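6-phosphogluconolactonase (Thermotoga maritima, PDB 1VL1) hydrolyses 6-phosphogluconolactone to 6-phosphogluconate, the second step of the oxidative stage of the pentose phosphate pathway. Local coordinates at residues 49-54 against 94-99. Residues are numbered along the deposited sequence; the frame is centred on the assembly and turned at random.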
ATOM      1  N   VAL A  49       8.516   1.541   3.728  1.00 20.96           N
ATOM      2  CA  VAL A  49       7.236   2.042   3.198  1.00 21.01           C
ATOM      3  C   VAL A  49       6.517   1.010   2.314  1.00 22.14           C
ATOM      4  O   VAL A  49       7.057   0.535   1.340  1.00 22.64           O
ATOM      5  CB  VAL A  49       7.427   3.370   2.428  1.00 21.75           C
ATOM      6  CG1 VAL A  49       6.092   3.951   2.027  1.00 22.42           C
ATOM      7  CG2 VAL A  49       8.280   4.365   3.244  1.00 22.76           C
ATOM      8  N   VAL A  50       5.255   0.689   2.667  1.00 21.84           N
ATOM      9  CA  VAL A  50       4.372  -0.204   1.911  1.00 21.97           C
ATOM     10  C   VAL A  50       3.528   0.653   0.955  1.00 22.77           C
ATOM     11  O   VAL A  50       3.024   1.717   1.370  1.00 22.34           O
ATOM     12  CB  VAL A  50       3.414  -0.975   2.807  1.00 22.39           C
ATOM     13  CG1 VAL A  50       2.355  -1.716   1.966  1.00 26.04           C
ATOM     14  CG2 VAL A  50       4.169  -1.946   3.659  1.00 24.31           C
ATOM     15  N   LEU A  51       3.460   0.236  -0.312  1.00 22.51           N
ATOM     16  CA  LEU A  51       2.697   0.956  -1.349  1.00 22.39           C
ATOM     17  C   LEU A  51       1.640   0.066  -2.001  1.00 23.24           C
ATOM     18  O   LEU A  51       1.964  -1.014  -2.494  1.00 23.39           O
ATOM     19  CB  LEU A  51       3.628   1.399  -2.456  1.00 23.51           C
ATOM     20  CG  LEU A  51       4.809   2.252  -2.089  1.00 22.94           C
ATOM     21  CD1 LEU A  51       5.694   2.540  -3.338  1.00 25.30           C
ATOM     22  CD2 LEU A  51       4.395   3.525  -1.370  1.00 23.11           C
ATOM     23  N   ALA A  52       0.394   0.560  -2.058  1.00 22.84           N
ATOM     24  CA  ALA A  52      -0.647  -0.015  -2.881  1.00 23.58           C
ATOM     25  C   ALA A  52      -0.496   0.510  -4.300  1.00 23.57           C
ATOM     26  O   ALA A  52      -0.008   1.633  -4.538  1.00 24.74           O
ATOM     27  CB  ALA A  52      -1.990   0.337  -2.364  1.00 24.00           C
ATOM     28  N   GLY A  53      -0.980  -0.251  -5.270  1.00 23.92           N
ATOM     29  CA  GLY A  53      -1.176   0.289  -6.605  1.00 24.51           C
ATOM     30  C   GLY A  53      -2.555   0.949  -6.717  1.00 25.15           C
ATOM     31  O   GLY A  53      -3.159   1.361  -5.715  1.00 26.21           O
ATOM     32  N   GLY A  54      -3.033   1.086  -7.933  1.00 26.36           N
ATOM     33  CA  GLY A  54      -4.371   1.571  -8.206  1.00 26.81           C
ATOM     34  C   GLY A  54      -4.453   3.023  -8.579  1.00 26.65           C
ATOM     35  O   GLY A  54      -3.495   3.774  -8.488  1.00 25.16           O
ATOM     36  N   ARG A  94       4.614  -2.938 -12.441  1.00 22.14           N
ATOM     37  CA  ARG A  94       4.817  -2.160 -13.661  1.00 22.19           C
ATOM     38  C   ARG A  94       4.360  -0.721 -13.437  1.00 22.62           C
ATOM     39  O   ARG A  94       5.022   0.230 -13.816  1.00 23.12           O
ATOM     40  CB  ARG A  94       4.072  -2.764 -14.821  1.00 21.96           C
ATOM     41  CG  ARG A  94       4.117  -1.893 -16.023  1.00 23.62           C
ATOM     42  CD  ARG A  94       3.845  -2.501 -17.278  1.00 26.61           C
ATOM     43  NE  ARG A  94       3.557  -1.401 -18.217  1.00 28.26           N
ATOM     44  CZ  ARG A  94       2.956  -1.540 -19.362  1.00 31.88           C
ATOM     45  NH1 ARG A  94       2.570  -2.741 -19.758  1.00 31.52           N
ATOM     46  NH2 ARG A  94       2.735  -0.461 -20.119  1.00 31.96           N
ATOM     47  N   ASN A  95       3.186  -0.592 -12.851  1.00 22.59           N
ATOM     48  CA  ASN A  95       2.575   0.750 -12.718  1.00 22.73           C
ATOM     49  C   ASN A  95       3.312   1.618 -11.734  1.00 22.47           C
ATOM     50  O   ASN A  95       3.552   2.783 -12.023  1.00 22.44           O
ATOM     51  CB  ASN A  95       1.076   0.653 -12.389  1.00 23.25           C
ATOM     52  CG  ASN A  95       0.251   0.330 -13.590  1.00 26.70           C
ATOM     53  OD1 ASN A  95      -0.046   1.212 -14.371  1.00 28.31           O
ATOM     54  ND2 ASN A  95      -0.119  -0.928 -13.771  1.00 25.56           N
ATOM     55  N   ILE A  96       3.709   1.056 -10.593  1.00 21.52           N
ATOM     56  CA  ILE A  96       4.517   1.810  -9.632  1.00 21.50           C
ATOM     57  C   ILE A  96       5.958   2.022 -10.130  1.00 20.73           C
ATOM     58  O   ILE A  96       6.546   3.082  -9.896  1.00 20.90           O
ATOM     59  CB  ILE A  96       4.540   1.142  -8.254  1.00 22.10           C
ATOM     60  CG1 ILE A  96       3.088   1.015  -7.734  1.00 21.23           C
ATOM     61  CG2 ILE A  96       5.390   1.962  -7.318  1.00 23.20           C
ATOM     62  CD1 ILE A  96       2.925   0.099  -6.553  1.00 23.82           C
ATOM     63  N   ASN A  97       6.491   1.074 -10.886  1.00 19.82           N
ATOM     64  CA  ASN A  97       7.794   1.295 -11.550  1.00 20.00           C
ATOM     65  C   ASN A  97       7.755   2.483 -12.507  1.00 21.09           C
ATOM     66  O   ASN A  97       8.660   3.321 -12.496  1.00 21.78           O
ATOM     67  CB  ASN A  97       8.266   0.049 -12.295  1.00 18.90           C
ATOM     68  CG  ASN A  97       9.708   0.164 -12.792  1.00 21.72           C
ATOM     69  OD1 ASN A  97      10.589   0.556 -12.040  1.00 22.54           O
ATOM     70  ND2 ASN A  97       9.934  -0.113 -14.087  1.00 23.21           N
ATOM     71  N   GLU A  98       6.665   2.603 -13.258  1.00 21.76           N
ATOM     72  CA  GLU A  98       6.511   3.688 -14.234  1.00 23.21           C
ATOM     73  C   GLU A  98       6.501   5.084 -13.582  1.00 22.38           C
ATOM     74  O   GLU A  98       7.072   6.021 -14.123  1.00 22.84           O
ATOM     75  CB  GLU A  98       5.253   3.448 -15.070  1.00 23.92           C
ATOM     76  CG  GLU A  98       5.549   2.580 -16.291  1.00 27.09           C
ATOM     77  CD  GLU A  98       4.340   2.063 -17.046  1.00 28.46           C
ATOM     78  OE1 GLU A  98       3.178   2.384 -16.682  1.00 35.36           O
ATOM     79  OE2 GLU A  98       4.609   1.293 -17.992  1.00 33.65           O
ATOM     80  N   VAL A  99       5.784   5.218 -12.466  1.00 22.40           N
ATOM     81  CA  VAL A  99       5.607   6.526 -11.806  1.00 22.67           C
ATOM     82  C   VAL A  99       6.664   6.839 -10.757  1.00 23.20           C
ATOM     83  O   VAL A  99       6.942   8.024 -10.486  1.00 22.72           O
ATOM     84  CB  VAL A  99       4.189   6.682 -11.205  1.00 21.97           C
ATOM     85  CG1 VAL A  99       3.143   6.647 -12.341  1.00 24.86           C
ATOM     86  CG2 VAL A  99       3.917   5.715 -10.115  1.00 22.79           C
TER
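With CG1 of Ile-96 anti to its own carbonyl carbon (chi1 -58°) and an extended chain beyond (chi2 166°), the terminal CD1 is carried out from helix 92-101 to the main chain just beyond strand 47-51, at Ala-52 and Gly-53, while the branch methyl CG2, anti to the backbone N, packs against Leu-51. The pair is a compact example of helix-on-sheet packing in a Rossmann-like alpha/beta fold, where a helix is laid against a largely parallel sheet; here Ile-96 spans the last strand residue, Leu-51, and the loop after it. Ile-96 divides the work between its two arms. CG2 meets CD1 of Leu-51 at 4.0 Å, the two side chains slanting across each other in a purely apolar touch. CD1 instead reaches backbone: it lies 3.9 Å from the carbonyl O of Ala-52 and 4.1 Å from CA of Gly-53, the residue whose CA comes nearest that of Ile-96, at 6.6 Å. The methyl thus packs on the main chain as it leaves the sheet. Burial of that carbonyl oxygen need not be costly, since the hydroxyl of Tyr-61 in helix 57-64 is hydrogen-bonded to it. Phe-76, Tyr-61, Leu-100 and Phe-101 also touch Leu-51, continuing the apolar layer between sheet and helices. Ala-52 turns its methyl away from the helix, and that methyl is about 6 Å from a bound citrate, probably acquired from the crystallisation liquor. Away from this interface the helix carries a salt bridge between residues one helical turn apart: NE of Arg-94 donates to OE2 of Glu-98 over 2.9 Å, nearly straight at 162°, with the oxygen close to the guanidinium plane but approached from above the plane of its own carboxylate.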